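Local atomic coordinates of regulatory protein SdiA (Escherichia coli, PDB entry 4LFU), a protein that activates transcription of the ftsQAZ cell-division genes and, as a LuxR-type quorum-sensing receptor, responds to AI-1 autoinducers that its host does not make. Residues E24-E29 against L162-R167; H28-Q33 against G131-S136; P176-S181 against C232-T237; K185-W190 against K216-K221. All coordinates share one frame; numbering follows the deposited sequence.

All four contacts are buried and their cross-segment chemistry is apolar, yet they build two domains. Interactions 1 and 2 lie in the autoinducer-binding domain, share His28 and Glu29 of helix 23-36, and have centres about 10 Å apart; the first joins that helix to helix 147-167, the second sets it on the sheet. Interactions 3 and 4 lie in the helix-turn-helix domain, centres about 9 Å apart, and meet where Lys221 reaches Asn179 O. Branched aliphatic and aromatic side chains dominate the first pair, whereas a methionine carries each of the other two. Interactions 3 and 4 both border the second subunit, interaction 3 with a hydrogen bond from Tyr233. Between interactions 2 and 4 the centres are about 39 Å apart.

Interaction 1: E24-E29 against L162-R167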
loop_
_atom_site.group_PDB
_atom_site.type_symbol
_atom_site.label_atom_id
_atom_site.label_comp_id
_atom_site.label_asym_id
_atom_site.label_seq_id
_atom_site.Cartn_x
_atom_site.Cartn_y
_atom_site.Cartn_z
ATOM N N GLU A 24 -19.079 15.674 1.280
ATOM C CA GLU A 24 -19.878 15.910 2.505
ATOM C C GLU A 24 -20.682 14.691 2.963
ATOM O O GLU A 24 -20.845 14.486 4.164
ATOM C CB GLU A 24 -20.758 17.179 2.395
ATOM C CG GLU A 24 -22.076 17.221 3.271
ATOM C CD GLU A 24 -21.879 17.327 4.813
ATOM O OE1 GLU A 24 -20.723 17.403 5.315
ATOM O OE2 GLU A 24 -22.912 17.326 5.534
ATOM N N GLU A 25 -21.154 13.875 2.021
ATOM C CA GLU A 25 -21.864 12.634 2.354
ATOM C C GLU A 25 -20.936 11.636 3.021
ATOM O O GLU A 25 -21.360 10.872 3.893
ATOM C CB GLU A 25 -22.441 11.967 1.103
ATOM C CG GLU A 25 -23.696 12.579 0.487
ATOM C CD GLU A 25 -24.091 11.827 -0.797
ATOM O OE1 GLU A 25 -24.613 10.688 -0.703
ATOM O OE2 GLU A 25 -23.847 12.353 -1.899
ATOM N N VAL A 26 -19.679 11.615 2.573
ATOM C CA VAL A 26 -18.635 10.768 3.171
ATOM C C VAL A 26 -18.331 11.249 4.601
ATOM O O VAL A 26 -18.360 10.451 5.553
ATOM C CB VAL A 26 -17.321 10.757 2.300
ATOM C CG1 VAL A 26 -16.258 9.949 2.954
ATOM C CG2 VAL A 26 -17.582 10.227 0.892
ATOM N N TYR A 27 -18.069 12.553 4.746
ATOM C CA TYR A 27 -17.763 13.141 6.055
ATOM C C TYR A 27 -18.913 13.032 7.040
ATOM O O TYR A 27 -18.704 12.684 8.199
ATOM C CB TYR A 27 -17.285 14.580 5.932
ATOM C CG TYR A 27 -16.036 14.710 5.112
ATOM C CD1 TYR A 27 -14.926 13.906 5.361
ATOM C CD2 TYR A 27 -15.952 15.643 4.102
ATOM C CE1 TYR A 27 -13.757 14.031 4.595
ATOM C CE2 TYR A 27 -14.806 15.774 3.336
ATOM C CZ TYR A 27 -13.715 14.966 3.586
ATOM O OH TYR A 27 -12.569 15.110 2.818
ATOM N N HIS A 28 -20.127 13.268 6.562
ATOM C CA HIS A 28 -21.307 13.158 7.412
ATOM C C HIS A 28 -21.508 11.740 7.950
ATOM O O HIS A 28 -21.858 11.563 9.119
ATOM C CB HIS A 28 -22.566 13.657 6.681
ATOM C CG HIS A 28 -23.804 13.568 7.517
ATOM N ND1 HIS A 28 -24.738 12.562 7.359
ATOM C CD2 HIS A 28 -24.238 14.331 8.551
ATOM C CE1 HIS A 28 -25.702 12.721 8.253
ATOM N NE2 HIS A 28 -25.421 13.785 8.987
ATOM N N GLU A 29 -21.281 10.737 7.098
ATOM C CA GLU A 29 -21.380 9.330 7.491
ATOM C C GLU A 29 -20.318 8.934 8.513
ATOM O O GLU A 29 -20.608 8.162 9.425
ATOM C CB GLU A 29 -21.321 8.414 6.259
ATOM C CG GLU A 29 -21.614 6.916 6.521
ATOM C CD GLU A 29 -22.966 6.667 7.203
ATOM O OE1 GLU A 29 -23.968 7.313 6.810
ATOM O OE2 GLU A 29 -23.031 5.826 8.134
ATOM N N LEU A 162 -12.059 6.733 2.287
ATOM C CA LEU A 162 -10.981 7.208 1.440
ATOM C C LEU A 162 -11.035 6.636 0.018
ATOM O O LEU A 162 -10.594 7.299 -0.913
ATOM C CB LEU A 162 -9.621 6.928 2.085
ATOM C CG LEU A 162 -9.254 7.696 3.358
ATOM C CD1 LEU A 162 -8.077 7.063 4.062
ATOM C CD2 LEU A 162 -8.978 9.147 3.045
ATOM N N MET A 163 -11.565 5.420 -0.149
ATOM C CA MET A 163 -11.860 4.903 -1.512
ATOM C C MET A 163 -12.967 5.699 -2.209
ATOM O O MET A 163 -12.816 6.071 -3.385
ATOM C CB MET A 163 -12.163 3.401 -1.516
ATOM C CG MET A 163 -10.943 2.499 -1.172
ATOM S SD MET A 163 -9.387 2.824 -2.059
ATOM C CE MET A 163 -9.897 2.551 -3.762
ATOM N N ALA A 164 -14.054 6.003 -1.481
ATOM C CA ALA A 164 -15.071 6.929 -1.985
ATOM C C ALA A 164 -14.462 8.266 -2.378
ATOM O O ALA A 164 -14.687 8.756 -3.481
ATOM C CB ALA A 164 -16.184 7.131 -0.965
ATOM N N LEU A 165 -13.682 8.870 -1.490
ATOM C CA LEU A 165 -13.061 10.167 -1.805
ATOM C C LEU A 165 -12.074 10.119 -2.976
ATOM O O LEU A 165 -11.885 11.112 -3.656
ATOM C CB LEU A 165 -12.403 10.787 -0.555
ATOM C CG LEU A 165 -13.351 11.207 0.581
ATOM C CD1 LEU A 165 -12.625 11.223 1.920
ATOM C CD2 LEU A 165 -13.983 12.552 0.299
ATOM N N MET A 166 -11.425 8.972 -3.181
ATOM C CA MET A 166 -10.571 8.765 -4.351
ATOM C C MET A 166 -11.403 8.706 -5.627
ATOM O O MET A 166 -11.054 9.351 -6.612
ATOM C CB MET A 166 -9.708 7.508 -4.213
ATOM C CG MET A 166 -8.352 7.777 -3.549
ATOM S SD MET A 166 -7.267 6.338 -3.529
ATOM C CE MET A 166 -6.360 6.549 -5.058
ATOM N N ARG A 167 -12.503 7.948 -5.584
ATOM C CA ARG A 167 -13.479 7.874 -6.679
ATOM C C ARG A 167 -14.047 9.245 -7.047
ATOM O O ARG A 167 -14.213 9.537 -8.218
ATOM C CB ARG A 167 -14.622 6.908 -6.321
ATOM C CG ARG A 167 -15.866 7.065 -7.195
ATOM C CD ARG A 167 -16.859 5.913 -6.997
ATOM N NE ARG A 167 -17.455 5.891 -5.658
ATOM C CZ ARG A 167 -18.380 6.750 -5.228
ATOM N NH1 ARG A 167 -18.817 7.714 -6.025
ATOM N NH2 ARG A 167 -18.860 6.647 -3.996
#
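Val26 and Tyr27 of one helix meet Ala164 and Leu165 of another in an antiparallel helix pair, part of the layer that helices 23-36 and 147-167 form over the sheet of the autoinducer-binding domain. The short axes run at 171° and approach to 10.0 Å, a separation that side chains, not backbones, have to fill. All the contacts between the two segments are apolar. Val26 divides its methyls between two partners: CG2 rests on Ala164 CB at 3.9 Å, and CG1 on Leu165 CG at 4.0 Å. This division follows from chi1 of 177°, which sets CG1 anti to the backbone N and leaves CG2 beside it. Phe17 of helix 6-19 also touches Val26, and Leu165 reaches Leu44 of strand 41-47, so the interface continues to both sides of the helix layer. Two charged side chains find partners away from this interface: Glu25 forms a salt bridge with Arg19, and Arg167 bonds to the carbonyl of Met20. The aromatic part belongs to Tyr27, whose ring stacks on Tyr60. The Tyr27 side chain crosses that of Leu165 at about a right angle, and the leucine methyls come close to the phenol oxygen, Tyr27 OH to Leu165 CD2 being 3.9 Å.

Interaction 2: H28-Q33 against G131-S136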
loop_
_atom_site.group_PDB
_atom_site.type_symbol
_atom_site.label_atom_id
_atom_site.label_comp_id
_atom_site.label_asym_id
_atom_site.label_seq_id
_atom_site.Cartn_x
_atom_site.Cartn_y
_atom_site.Cartn_z
ATOM N N HIS A 28 -20.127 13.268 6.562
ATOM C CA HIS A 28 -21.307 13.158 7.412
ATOM C C HIS A 28 -21.508 11.740 7.950
ATOM O O HIS A 28 -21.858 11.563 9.119
ATOM C CB HIS A 28 -22.566 13.657 6.681
ATOM C CG HIS A 28 -23.804 13.568 7.517
ATOM N ND1 HIS A 28 -24.738 12.562 7.359
ATOM C CD2 HIS A 28 -24.238 14.331 8.551
ATOM C CE1 HIS A 28 -25.702 12.721 8.253
ATOM N NE2 HIS A 28 -25.421 13.785 8.987
ATOM N N GLU A 29 -21.281 10.737 7.098
ATOM C CA GLU A 29 -21.380 9.330 7.491
ATOM C C GLU A 29 -20.318 8.934 8.513
ATOM O O GLU A 29 -20.608 8.162 9.425
ATOM C CB GLU A 29 -21.321 8.414 6.259
ATOM C CG GLU A 29 -21.614 6.916 6.521
ATOM C CD GLU A 29 -22.966 6.667 7.203
ATOM O OE1 GLU A 29 -23.968 7.313 6.810
ATOM O OE2 GLU A 29 -23.031 5.826 8.134
ATOM N N ILE A 30 -19.094 9.453 8.366
ATOM C CA ILE A 30 -18.029 9.201 9.349
ATOM C C ILE A 30 -18.384 9.820 10.696
ATOM O O ILE A 30 -18.219 9.171 11.729
ATOM C CB ILE A 30 -16.648 9.717 8.906
ATOM C CG1 ILE A 30 -16.094 8.854 7.765
ATOM C CG2 ILE A 30 -15.678 9.763 10.111
ATOM C CD1 ILE A 30 -15.002 9.562 6.958
ATOM N N GLU A 31 -18.899 11.053 10.668
ATOM C CA GLU A 31 -19.399 11.721 11.883
ATOM C C GLU A 31 -20.496 10.910 12.596
ATOM O O GLU A 31 -20.408 10.667 13.799
ATOM C CB GLU A 31 -19.880 13.146 11.594
ATOM C CG GLU A 31 -20.295 13.880 12.875
ATOM C CD GLU A 31 -20.663 15.333 12.646
ATOM O OE1 GLU A 31 -20.085 16.201 13.344
ATOM O OE2 GLU A 31 -21.524 15.611 11.767
ATOM N N LEU A 32 -21.498 10.468 11.838
ATOM C CA LEU A 32 -22.556 9.589 12.362
ATOM C C LEU A 32 -22.041 8.282 12.967
ATOM O O LEU A 32 -22.501 7.874 14.034
ATOM C CB LEU A 32 -23.593 9.307 11.275
ATOM C CG LEU A 32 -25.042 8.970 11.659
ATOM C CD1 LEU A 32 -25.410 7.505 11.326
ATOM C CD2 LEU A 32 -25.410 9.353 13.127
ATOM N N GLN A 33 -21.089 7.640 12.286
ATOM C CA GLN A 33 -20.457 6.395 12.755
ATOM C C GLN A 33 -19.630 6.599 14.023
ATOM O O GLN A 33 -19.653 5.770 14.915
ATOM C CB GLN A 33 -19.559 5.788 11.655
ATOM C CG GLN A 33 -20.303 5.167 10.494
ATOM C CD GLN A 33 -21.272 4.097 10.931
ATOM O OE1 GLN A 33 -20.949 3.269 11.790
ATOM N NE2 GLN A 33 -22.482 4.113 10.354
ATOM N N GLY A 131 -3.601 7.233 4.923
ATOM C CA GLY A 131 -4.811 7.778 5.498
ATOM C C GLY A 131 -4.945 7.333 6.931
ATOM O O GLY A 131 -4.678 6.165 7.269
ATOM N N PHE A 132 -5.328 8.280 7.782
ATOM C CA PHE A 132 -5.519 8.044 9.219
ATOM C C PHE A 132 -6.924 8.488 9.626
ATOM O O PHE A 132 -7.305 9.639 9.421
ATOM C CB PHE A 132 -4.492 8.841 10.027
ATOM C CG PHE A 132 -3.055 8.446 9.762
ATOM C CD1 PHE A 132 -2.414 7.533 10.589
ATOM C CD2 PHE A 132 -2.342 9.000 8.688
ATOM C CE1 PHE A 132 -1.112 7.151 10.334
ATOM C CE2 PHE A 132 -1.002 8.648 8.444
ATOM C CZ PHE A 132 -0.398 7.725 9.255
ATOM N N LEU A 133 -7.691 7.585 10.219
ATOM C CA LEU A 133 -8.989 7.956 10.771
ATOM C C LEU A 133 -8.944 7.879 12.302
ATOM O O LEU A 133 -8.719 6.817 12.860
ATOM C CB LEU A 133 -10.092 7.045 10.218
ATOM C CG LEU A 133 -11.507 7.271 10.791
ATOM C CD1 LEU A 133 -12.069 8.636 10.410
ATOM C CD2 LEU A 133 -12.408 6.146 10.323
ATOM N N SER A 134 -9.156 9.008 12.964
ATOM C CA SER A 134 -9.144 9.087 14.427
ATOM C C SER A 134 -10.523 9.379 14.941
ATOM O O SER A 134 -11.232 10.171 14.353
ATOM C CB SER A 134 -8.254 10.217 14.877
ATOM O OG SER A 134 -6.904 9.853 14.779
ATOM N N PHE A 135 -10.909 8.711 16.020
ATOM C CA PHE A 135 -12.086 9.100 16.812
ATOM C C PHE A 135 -11.613 9.541 18.191
ATOM O O PHE A 135 -10.681 8.969 18.739
ATOM C CB PHE A 135 -13.059 7.932 16.995
ATOM C CG PHE A 135 -13.752 7.477 15.722
ATOM C CD1 PHE A 135 -13.996 8.361 14.674
ATOM C CD2 PHE A 135 -14.190 6.163 15.599
ATOM C CE1 PHE A 135 -14.637 7.941 13.517
ATOM C CE2 PHE A 135 -14.858 5.744 14.447
ATOM C CZ PHE A 135 -15.074 6.640 13.408
ATOM N N SER A 136 -12.247 10.558 18.757
ATOM C CA SER A 136 -11.878 10.991 20.106
ATOM C C SER A 136 -13.087 11.365 20.947
ATOM O O SER A 136 -14.145 11.631 20.435
ATOM C CB SER A 136 -10.850 12.128 20.083
ATOM O OG SER A 136 -11.392 13.282 19.487
#
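Glu29 OE2 is gripped twice, by the amide of Gln33 and by a salt bridge to Arg16, on the helix whose Ile30 packs against Leu133 and Phe135. This is a helix-on-sheet contact of the autoinducer-binding domain, in which helix 23-36 lies over strand 130-137, the middle strand of the antiparallel five-stranded sheet. The bond from Gln33 NE2 to Glu29 OE2 is 2.9 Å long and straight, with an N-H...O angle of 169°. The carboxylate oxygen lies only 7° out of the amide plane, and the donor arrives nearly in line with the C-O bond. Arg16 ties the same oxygen to helix 6-19, so Glu29 links helix 23-36 to the helix that precedes it.

No hydrogen bond joins helix and strand segments; one methyl does the work. Ile30 CG2 lies anti to the backbone N while CG1 is beside it (chi1 -71°), and this brings CG2 within 3.8 Å of Leu133 CD1. The two side chains lie alongside each other, pointing opposite ways, and Leu133 continues to Leu157 and Val158 of helix 147-167. The same methyl meets Phe135 near the ring plane, at its edge, with Ile30 CG2 to Phe135 CE1 at 4.0 Å.

Interaction 3: P176-S181 against C232-T237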
loop_
_atom_site.group_PDB
_atom_site.type_symbol
_atom_site.label_atom_id
_atom_site.label_comp_id
_atom_site.label_asym_id
_atom_site.label_seq_id
_atom_site.Cartn_x
_atom_site.Cartn_y
_atom_site.Cartn_z
ATOM N N PRO A 176 -0.470 14.372 -7.503
ATOM C CA PRO A 176 -0.374 15.070 -8.793
ATOM C C PRO A 176 -0.699 14.153 -9.974
ATOM O O PRO A 176 -0.285 12.982 -9.998
ATOM C CB PRO A 176 1.098 15.490 -8.852
ATOM C CG PRO A 176 1.486 15.650 -7.442
ATOM C CD PRO A 176 0.768 14.549 -6.717
ATOM N N GLU A 177 -1.459 14.689 -10.927
ATOM C CA GLU A 177 -1.882 13.937 -12.098
ATOM C C GLU A 177 -0.716 13.792 -13.064
ATOM O O GLU A 177 0.014 14.757 -13.312
ATOM C CB GLU A 177 -3.029 14.662 -12.779
ATOM C CG GLU A 177 -3.938 13.765 -13.589
ATOM C CD GLU A 177 -4.841 14.566 -14.524
ATOM O OE1 GLU A 177 -4.525 15.762 -14.775
ATOM O OE2 GLU A 177 -5.848 13.992 -15.015
ATOM N N MET A 178 -0.518 12.572 -13.556
ATOM C CA MET A 178 0.500 12.289 -14.563
ATOM C C MET A 178 -0.159 11.475 -15.659
ATOM O O MET A 178 -0.090 10.233 -15.663
ATOM C CB MET A 178 1.715 11.533 -13.984
ATOM C CG MET A 178 2.091 11.922 -12.557
ATOM S SD MET A 178 3.743 11.422 -11.992
ATOM C CE MET A 178 3.498 11.932 -10.301
ATOM N N ASN A 179 -0.835 12.180 -16.569
ATOM C CA ASN A 179 -1.476 11.523 -17.700
ATOM C C ASN A 179 -0.425 11.282 -18.766
ATOM O O ASN A 179 -0.187 12.129 -19.610
ATOM C CB ASN A 179 -2.630 12.368 -18.255
ATOM C CG ASN A 179 -3.753 12.557 -17.251
ATOM O OD1 ASN A 179 -4.241 11.591 -16.630
ATOM N ND2 ASN A 179 -4.174 13.813 -17.075
ATOM N N PHE A 180 0.234 10.142 -18.691
ATOM C CA PHE A 180 1.349 9.866 -19.576
ATOM C C PHE A 180 0.924 8.791 -20.545
ATOM O O PHE A 180 0.139 7.915 -20.200
ATOM C CB PHE A 180 2.619 9.418 -18.820
ATOM C CG PHE A 180 3.266 10.498 -17.966
ATOM C CD1 PHE A 180 2.922 11.849 -18.098
ATOM C CD2 PHE A 180 4.248 10.154 -17.041
ATOM C CE1 PHE A 180 3.526 12.836 -17.298
ATOM C CE2 PHE A 180 4.863 11.138 -16.248
ATOM C CZ PHE A 180 4.501 12.474 -16.387
ATOM N N SER A 181 1.458 8.883 -21.761
ATOM C CA SER A 181 1.203 7.920 -22.817
ATOM C C SER A 181 1.944 6.663 -22.469
ATOM O O SER A 181 2.874 6.691 -21.660
ATOM C CB SER A 181 1.734 8.459 -24.153
ATOM O OG SER A 181 3.167 8.406 -24.199
ATOM N N CYS A 232 10.896 9.746 -10.217
ATOM C CA CYS A 232 10.681 9.535 -8.764
ATOM C C CYS A 232 9.253 9.744 -8.341
ATOM O O CYS A 232 8.757 8.999 -7.535
ATOM C CB CYS A 232 11.585 10.436 -7.933
ATOM S SG CYS A 232 13.269 9.910 -8.030
ATOM N N TYR A 233 8.598 10.764 -8.888
ATOM C CA TYR A 233 7.172 10.989 -8.637
ATOM C C TYR A 233 6.300 9.827 -9.136
ATOM O O TYR A 233 5.419 9.330 -8.410
ATOM C CB TYR A 233 6.725 12.325 -9.237
ATOM C CG TYR A 233 6.906 13.512 -8.305
ATOM C CD1 TYR A 233 8.145 13.814 -7.757
ATOM C CD2 TYR A 233 5.824 14.335 -7.974
ATOM C CE1 TYR A 233 8.314 14.912 -6.913
ATOM C CE2 TYR A 233 5.981 15.444 -7.115
ATOM C CZ TYR A 233 7.227 15.720 -6.596
ATOM O OH TYR A 233 7.391 16.809 -5.770
ATOM N N ALA A 234 6.574 9.395 -10.361
ATOM C CA ALA A 234 5.964 8.195 -10.954
ATOM C C ALA A 234 6.183 6.907 -10.140
ATOM O O ALA A 234 5.257 6.120 -9.907
ATOM C CB ALA A 234 6.528 8.008 -12.350
ATOM N N ALA A 235 7.435 6.687 -9.745
ATOM C CA ALA A 235 7.808 5.560 -8.911
ATOM C C ALA A 235 7.083 5.617 -7.548
ATOM O O ALA A 235 6.536 4.595 -7.096
ATOM C CB ALA A 235 9.279 5.532 -8.730
ATOM N N ALA A 236 7.027 6.810 -6.926
ATOM C CA ALA A 236 6.438 6.944 -5.575
ATOM C C ALA A 236 4.935 6.685 -5.517
ATOM O O ALA A 236 4.437 6.081 -4.556
ATOM C CB ALA A 236 6.756 8.288 -4.988
ATOM N N THR A 237 4.217 7.182 -6.534
ATOM C CA THR A 237 2.767 7.101 -6.576
ATOM C C THR A 237 2.277 5.826 -7.251
ATOM O O THR A 237 1.082 5.542 -7.248
ATOM C CB THR A 237 2.169 8.294 -7.323
ATOM O OG1 THR A 237 2.783 8.363 -8.613
ATOM C CG2 THR A 237 2.419 9.586 -6.574
#
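Met178 and Tyr233 meet unusually tightly, with Met178 CE only 3.4 Å from Tyr233 CB. The methionine comes from a segment without regular secondary structure, and its chain is extended beyond CG (chi2 -164°, chi3 -173°), which carries the methyl up to the helix as a straight probe. There it crosses the tyrosine side chain at about a right angle and lies at the ring edge, near the ring plane. The sulfur rests against the helix backbone: Met178 SD is 3.8 Å from Ala234 N. One turn on, Thr237 OG1 lies 4.0 Å from Met178 CE.

That hydroxyl is already committed, since Thr237 OG1 donates to Tyr233 O at 2.8 Å. The same carbonyl also accepts the helical bond from Thr237 N at 3.1 Å, and the two donors reach it from opposite faces of its plane. At the root of the methionine, Met178 CB sits 3.8 Å above the centre of the Phe180 ring, which in turn touches Leu188 and Met218. Tyr233 OH bonds to Glu193 of the second subunit, and Ala235 packs on Cys232 of that subunit. The segment leading into helix 182-192 is thus seated on the final helix, 227-237, the dimerisation helix of LuxR-type helix-turn-helix domains.

Interaction 4: K185-W190 against K216-K221; sequences KEILRW and KNMQKK
The flat groups keep to the flank of the contact: the Arg189 guanidinium folds back over its own helix, with Lys185 O 3.6 Å and Glu186 CA 3.4 Å above one face, both toward the rim, while Ile187 and Leu188 of the same helix face Met218. The Trp190 indole also turns away from Met218 and touches Ile200 and Ile203 of helix 197-204 and Thr53 of the second subunit. The setting is the LuxR-type helix-turn-helix domain, where helix 182-192 packs on helix 208-222; the latter overlaps the predicted DNA-binding motif and probably corresponds to the recognition helix, as in other LuxR-type domains.

Between the two segments the contact is apolar, with Met218 as one side of it; just outside, a salt bridge from Lys221 to Glu184 also joins the helices. The methionine chain leaves extended and bends at the sulfur (chi3 -70°), which brings CE near Ile187 as well as Leu188. Met218 SD is 3.9 Å from Leu188 CD1 and 4.1 Å from Leu188 CD2. Leu188 and Met218 run antiparallel, flank to flank. Leu188 also reaches Val230 and Ala234 of helix 227-237, and Met218 touches Phe180, within the domain core. Ile187 CG2 is 4.3 Å from Met218 CE; the closest approach is Leu188 CD1 to Met218 CE, 3.8 Å.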
loop_
_atom_site.group_PDB
_atom_site.type_symbol
_atom_site.label_atom_id
_atom_site.label_comp_id
_atom_site.label_asym_id
_atom_site.label_seq_id
_atom_site.Cartn_x
_atom_site.Cartn_y
_atom_site.Cartn_z
ATOM N N LYS A 185 5.575 6.403 -20.419
ATOM C CA LYS A 185 5.749 5.461 -19.299
ATOM C C LYS A 185 6.865 4.429 -19.540
ATOM O O LYS A 185 7.693 4.166 -18.645
ATOM C CB LYS A 185 4.434 4.753 -18.962
ATOM C CG LYS A 185 3.376 5.667 -18.367
ATOM C CD LYS A 185 2.170 4.888 -17.859
ATOM C CE LYS A 185 0.879 5.419 -18.495
ATOM N NZ LYS A 185 -0.275 5.601 -17.535
ATOM N N GLU A 186 6.920 3.875 -20.751
ATOM C CA GLU A 186 7.986 2.925 -21.114
ATOM C C GLU A 186 9.389 3.532 -21.000
ATOM O O GLU A 186 10.275 2.942 -20.398
ATOM C CB GLU A 186 7.740 2.349 -22.513
ATOM C CG GLU A 186 8.897 1.506 -23.070
ATOM C CD GLU A 186 8.556 0.885 -24.420
ATOM O OE1 GLU A 186 8.117 1.632 -25.318
ATOM O OE2 GLU A 186 8.706 -0.354 -24.582
ATOM N N ILE A 187 9.592 4.699 -21.600
ATOM C CA ILE A 187 10.819 5.483 -21.418
ATOM C C ILE A 187 11.113 5.836 -19.938
ATOM O O ILE A 187 12.252 5.783 -19.503
ATOM C CB ILE A 187 10.818 6.749 -22.334
ATOM C CG1 ILE A 187 11.113 6.330 -23.793
ATOM C CG2 ILE A 187 11.865 7.820 -21.856
ATOM C CD1 ILE A 187 10.616 7.292 -24.837
ATOM N N LEU A 188 10.070 6.170 -19.174
ATOM C CA LEU A 188 10.211 6.481 -17.757
ATOM C C LEU A 188 10.763 5.303 -16.971
ATOM O O LEU A 188 11.696 5.461 -16.194
ATOM C CB LEU A 188 8.885 6.955 -17.181
ATOM C CG LEU A 188 9.077 7.987 -16.070
ATOM C CD1 LEU A 188 9.966 9.178 -16.532
ATOM C CD2 LEU A 188 7.705 8.429 -15.596
ATOM N N ARG A 189 10.212 4.120 -17.219
ATOM C CA ARG A 189 10.703 2.868 -16.620
ATOM C C ARG A 189 12.178 2.574 -16.825
ATOM O O ARG A 189 12.854 2.117 -15.895
ATOM C CB ARG A 189 9.860 1.678 -17.084
ATOM C CG ARG A 189 8.455 1.673 -16.475
ATOM C CD ARG A 189 7.774 0.301 -16.655
ATOM N NE ARG A 189 7.527 0.006 -18.073
ATOM C CZ ARG A 189 6.482 0.458 -18.763
ATOM N NH1 ARG A 189 5.558 1.226 -18.179
ATOM N NH2 ARG A 189 6.353 0.125 -20.035
ATOM N N TRP A 190 12.681 2.818 -18.034
ATOM C CA TRP A 190 14.107 2.626 -18.320
ATOM C C TRP A 190 14.947 3.700 -17.635
ATOM O O TRP A 190 16.094 3.440 -17.243
ATOM C CB TRP A 190 14.402 2.559 -19.849
ATOM C CG TRP A 190 13.933 1.282 -20.466
ATOM C CD1 TRP A 190 12.835 1.118 -21.256
ATOM C CD2 TRP A 190 14.509 -0.030 -20.302
ATOM N NE1 TRP A 190 12.690 -0.205 -21.605
ATOM C CE2 TRP A 190 13.700 -0.932 -21.033
ATOM C CE3 TRP A 190 15.631 -0.528 -19.613
ATOM C CZ2 TRP A 190 13.974 -2.306 -21.101
ATOM C CZ3 TRP A 190 15.908 -1.896 -19.677
ATOM C CH2 TRP A 190 15.081 -2.772 -20.414
ATOM N N LYS A 216 11.001 15.518 -22.301
ATOM C CA LYS A 216 10.541 16.902 -22.336
ATOM C C LYS A 216 9.051 17.099 -22.184
ATOM O O LYS A 216 8.634 18.000 -21.460
ATOM C CB LYS A 216 11.004 17.570 -23.630
ATOM C CG LYS A 216 12.203 18.494 -23.451
ATOM C CD LYS A 216 13.353 17.824 -22.668
ATOM C CE LYS A 216 13.970 18.770 -21.645
ATOM N NZ LYS A 216 14.991 18.055 -20.794
ATOM N N ASN A 217 8.257 16.269 -22.864
ATOM C CA ASN A 217 6.787 16.341 -22.789
ATOM C C ASN A 217 6.244 15.979 -21.400
ATOM O O ASN A 217 5.256 16.547 -20.956
ATOM C CB ASN A 217 6.112 15.437 -23.848
ATOM C CG ASN A 217 6.408 15.873 -25.305
ATOM O OD1 ASN A 217 6.802 17.013 -25.568
ATOM N ND2 ASN A 217 6.189 14.958 -26.253
ATOM N N MET A 218 6.878 15.005 -20.752
ATOM C CA MET A 218 6.532 14.570 -19.403
ATOM C C MET A 218 6.930 15.664 -18.386
ATOM O O MET A 218 6.210 15.916 -17.425
ATOM C CB MET A 218 7.253 13.260 -19.076
ATOM C CG MET A 218 6.627 11.996 -19.667
ATOM S SD MET A 218 7.438 10.456 -19.145
ATOM C CE MET A 218 9.018 10.524 -19.990
ATOM N N GLN A 219 8.077 16.296 -18.628
ATOM C CA GLN A 219 8.566 17.409 -17.816
ATOM C C GLN A 219 7.617 18.572 -17.936
ATOM O O GLN A 219 7.209 19.137 -16.928
ATOM C CB GLN A 219 9.994 17.814 -18.228
ATOM C CG GLN A 219 11.047 16.991 -17.534
ATOM C CD GLN A 219 12.375 16.931 -18.250
ATOM O OE1 GLN A 219 12.893 15.836 -18.520
ATOM N NE2 GLN A 219 12.956 18.084 -18.535
ATOM N N LYS A 220 7.239 18.895 -19.175
ATOM C CA LYS A 220 6.256 19.936 -19.448
ATOM C C LYS A 220 4.888 19.679 -18.805
ATOM O O LYS A 220 4.356 20.573 -18.152
ATOM C CB LYS A 220 6.181 20.231 -20.970
ATOM C CG LYS A 220 4.923 20.977 -21.479
ATOM C CD LYS A 220 4.963 21.247 -23.026
ATOM C CE LYS A 220 5.010 19.956 -23.905
ATOM N NZ LYS A 220 4.015 18.876 -23.516
ATOM N N LYS A 221 4.339 18.472 -18.947
ATOM C CA LYS A 221 3.036 18.118 -18.337
ATOM C C LYS A 221 2.909 18.410 -16.830
ATOM O O LYS A 221 1.875 18.930 -16.398
ATOM C CB LYS A 221 2.700 16.640 -18.552
ATOM C CG LYS A 221 2.165 16.296 -19.903
ATOM C CD LYS A 221 2.177 14.782 -20.107
ATOM C CE LYS A 221 1.524 14.387 -21.429
ATOM N NZ LYS A 221 1.545 12.885 -21.608
#